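Local structure of glucose dehydrogenase (Serratia sp. FS14, 7CDY) at residues A[194-199]-A[203-208]. The protein belongs to the glucose/sorbosone dehydrogenase family, whose members are built on a beta-propeller fold, and carries a bound calcium ion. Numbering follows the deposited sequence.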
ATOM      1  N   GLN A 194      -4.181   1.965  -1.439  1.00  8.80           N
ATOM      2  CA  GLN A 194      -3.310   0.885  -1.876  1.00  8.50           C
ATOM      3  C   GLN A 194      -1.995   1.415  -2.445  1.00  8.53           C
ATOM      4  O   GLN A 194      -1.290   0.696  -3.166  1.00  9.57           O
ATOM      5  CB  GLN A 194      -4.033  -0.092  -2.809  1.00 10.24           C
ATOM      6  CG  GLN A 194      -5.125  -0.891  -2.066  1.00 12.43           C
ATOM      7  CD  GLN A 194      -5.795  -1.961  -2.909  1.00 12.25           C
ATOM      8  OE1 GLN A 194      -5.819  -1.883  -4.134  1.00 14.67           O
ATOM      9  NE2 GLN A 194      -6.341  -2.976  -2.243  1.00 16.10           N
ATOM     10  N   GLY A 195      -1.613   2.639  -2.074  1.00  8.62           N
ATOM     11  CA  GLY A 195      -0.299   3.157  -2.395  1.00  9.45           C
ATOM     12  C   GLY A 195       0.229   3.988  -1.245  1.00  7.94           C
ATOM     13  O   GLY A 195      -0.515   4.805  -0.690  1.00  8.89           O
ATOM     14  N   LEU A 196       1.499   3.800  -0.894  1.00  9.79           N
ATOM     15  CA  LEU A 196       2.106   4.566   0.194  1.00  9.19           C
ATOM     16  C   LEU A 196       3.611   4.545  -0.002  1.00  9.23           C
ATOM     17  O   LEU A 196       4.212   3.466  -0.022  1.00 10.13           O
ATOM     18  CB  LEU A 196       1.734   3.932   1.535  1.00  9.67           C
ATOM     19  CG  LEU A 196       2.027   4.754   2.788  1.00  8.75           C
ATOM     20  CD1 LEU A 196       1.102   5.961   2.872  1.00 10.29           C
ATOM     21  CD2 LEU A 196       1.881   3.878   4.036  1.00 11.21           C
ATOM     22  N   ALA A 197       4.235   5.712  -0.115  1.00  9.80           N
ATOM     23  CA  ALA A 197       5.666   5.708  -0.393  1.00  9.89           C
ATOM     24  C   ALA A 197       6.307   7.019   0.030  1.00 10.28           C
ATOM     25  O   ALA A 197       5.681   8.080  -0.012  1.00 11.92           O
ATOM     26  CB  ALA A 197       5.948   5.441  -1.872  1.00 11.91           C
ATOM     27  N   LEU A 198       7.579   6.927   0.407  1.00 12.45           N
ATOM     28  CA  LEU A 198       8.368   8.078   0.823  1.00 12.67           C
ATOM     29  C   LEU A 198       8.981   8.744  -0.401  1.00 12.03           C
ATOM     30  O   LEU A 198       9.711   8.104  -1.166  1.00 13.38           O
ATOM     31  CB  LEU A 198       9.473   7.581   1.747  1.00 12.27           C
ATOM     32  CG  LEU A 198      10.453   8.635   2.257  1.00 14.16           C
ATOM     33  CD1 LEU A 198       9.768   9.575   3.231  1.00 16.50           C
ATOM     34  CD2 LEU A 198      11.641   7.935   2.904  1.00 17.10           C
ATOM     35  N   ASN A 199       8.683  10.017  -0.591  1.00 12.04           N
ATOM     36  CA  ASN A 199       9.315  10.784  -1.658  1.00 13.24           C
ATOM     37  C   ASN A 199      10.803  10.909  -1.337  1.00 14.03           C
ATOM     38  O   ASN A 199      11.161  11.476  -0.292  1.00 15.40           O
ATOM     39  CB  ASN A 199       8.639  12.154  -1.752  1.00 12.92           C
ATOM     40  CG  ASN A 199       9.185  13.013  -2.888  1.00 14.05           C
ATOM     41  OD1 ASN A 199      10.401  13.197  -3.011  1.00 15.69           O
ATOM     42  ND2 ASN A 199       8.298  13.542  -3.718  1.00 14.21           N
ATOM     43  N   GLY A 203      11.341  13.849   1.378  1.00 15.08           N
ATOM     44  CA  GLY A 203      11.154  13.200   2.655  1.00 16.20           C
ATOM     45  C   GLY A 203       9.721  13.101   3.117  1.00 14.09           C
ATOM     46  O   GLY A 203       9.479  12.649   4.241  1.00 16.55           O
ATOM     47  N   ALA A 204       8.761  13.485   2.283  1.00 13.49           N
ATOM     48  CA  ALA A 204       7.352  13.398   2.644  1.00 11.65           C
ATOM     49  C   ALA A 204       6.758  12.062   2.215  1.00 10.76           C
ATOM     50  O   ALA A 204       7.063  11.545   1.136  1.00 12.69           O
ATOM     51  CB  ALA A 204       6.564  14.520   1.972  1.00 13.65           C
ATOM     52  N   ILE A 205       5.884  11.522   3.062  1.00 10.35           N
ATOM     53  CA  ILE A 205       5.054  10.380   2.682  1.00 10.14           C
ATOM     54  C   ILE A 205       3.965  10.833   1.719  1.00 10.84           C
ATOM     55  O   ILE A 205       3.241  11.801   1.987  1.00 11.35           O
ATOM     56  CB  ILE A 205       4.448   9.731   3.938  1.00 10.22           C
ATOM     57  CG1 ILE A 205       5.536   9.089   4.805  1.00 12.41           C
ATOM     58  CG2 ILE A 205       3.360   8.710   3.557  1.00 13.57           C
ATOM     59  CD1 ILE A 205       6.053   7.766   4.264  1.00 13.64           C
ATOM     60  N   TRP A 206       3.845  10.140   0.588  1.00 10.04           N
ATOM     61  CA  TRP A 206       2.734  10.300  -0.343  1.00  9.83           C
ATOM     62  C   TRP A 206       1.872   9.043  -0.305  1.00  9.94           C
ATOM     63  O   TRP A 206       2.336   7.950   0.057  1.00  9.75           O
ATOM     64  CB  TRP A 206       3.223  10.533  -1.775  1.00 11.06           C
ATOM     65  CG  TRP A 206       3.933  11.849  -2.036  1.00 10.31           C
ATOM     66  CD1 TRP A 206       4.640  12.618  -1.143  1.00 13.91           C
ATOM     67  CD2 TRP A 206       4.034  12.513  -3.303  1.00 10.40           C
ATOM     68  NE1 TRP A 206       5.147  13.733  -1.789  1.00 12.65           N
ATOM     69  CE2 TRP A 206       4.787  13.687  -3.112  1.00 11.23           C
ATOM     70  CE3 TRP A 206       3.544  12.228  -4.580  1.00 10.83           C
ATOM     71  CZ2 TRP A 206       5.070  14.577  -4.161  1.00 12.30           C
ATOM     72  CZ3 TRP A 206       3.824  13.112  -5.622  1.00 12.71           C
ATOM     73  CH2 TRP A 206       4.582  14.268  -5.402  1.00 12.40           C
ATOM     74  N   GLU A 207       0.611   9.201  -0.707  1.00  9.56           N
ATOM     75  CA  GLU A 207      -0.387   8.148  -0.580  1.00  9.01           C
ATOM     76  C   GLU A 207      -1.286   8.185  -1.803  1.00  9.26           C
ATOM     77  O   GLU A 207      -1.486   9.245  -2.402  1.00 10.18           O
ATOM     78  CB  GLU A 207      -1.208   8.357   0.709  1.00  9.41           C
ATOM     79  CG  GLU A 207      -2.383   7.415   0.926  1.00 10.05           C
ATOM     80  CD  GLU A 207      -3.716   7.972   0.457  1.00 11.11           C
ATOM     81  OE1 GLU A 207      -3.747   8.983  -0.277  1.00 12.87           O
ATOM     82  OE2 GLU A 207      -4.745   7.355   0.812  1.00 10.05           O
ATOM     83  N   HIS A 208      -1.846   7.034  -2.171  1.00  8.19           N
ATOM     84  CA  HIS A 208      -2.932   7.043  -3.147  1.00  7.75           C
ATOM     85  C   HIS A 208      -4.032   6.083  -2.716  1.00  8.32           C
ATOM     86  O   HIS A 208      -3.820   5.194  -1.884  1.00  8.44           O
ATOM     87  CB  HIS A 208      -2.463   6.903  -4.612  1.00  8.48           C
ATOM     88  CG  HIS A 208      -1.934   5.554  -4.986  1.00  8.27           C
ATOM     89  ND1 HIS A 208      -2.659   4.391  -4.835  1.00  8.40           N
ATOM     90  CD2 HIS A 208      -0.775   5.199  -5.595  1.00  9.14           C
ATOM     91  CE1 HIS A 208      -1.953   3.375  -5.305  1.00  8.52           C
ATOM     92  NE2 HIS A 208      -0.809   3.838  -5.777  1.00  9.43           N
TER
HETATM   93  O   HOH W   1      -4.943   2.978  -4.058  1.00 10.10           O
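Gly195 CA sits over the centre of one face of the His208 imidazole, 3.5 Å from the ring centroid, in a CH-pi contact. A chi1 of 71° sets CG of His208 between its own backbone N and carbonyl carbon, which swings the ring back over the neighbouring strand. One water joins His208 ND1, in the ring plane, to Gln194 N. A classic beta bulge sets two residues, Gln194 and Gly195, opposite the single His208, and their N-H groups make only weak bonds to His208 O. Beyond it the antiparallel pairing is regular: Trp206 N meets Ala197 O at 2.8 Å, and Ala197 N returns to Trp206 O. Near the turn, Asn199 ND2 sits 3.4 Å from Trp206 CZ2, the amide and indole planes 54° apart. Asn199 OD1 accepts from Trp201 N and Ser202 N, which fixes that amide. On the other face of the sheet, Leu196 CD1 packs on Ile205 CG2 at 3.6 Å, with Phe138 touching both residues. His208 NE2 bonds to Gly269 O of the next propeller sheet. With ND1 on the water and NE2 on Gly269 O, the rotation of the imidazole is fixed, and its NE2 bond ties this buried hairpin to the neighbouring blade.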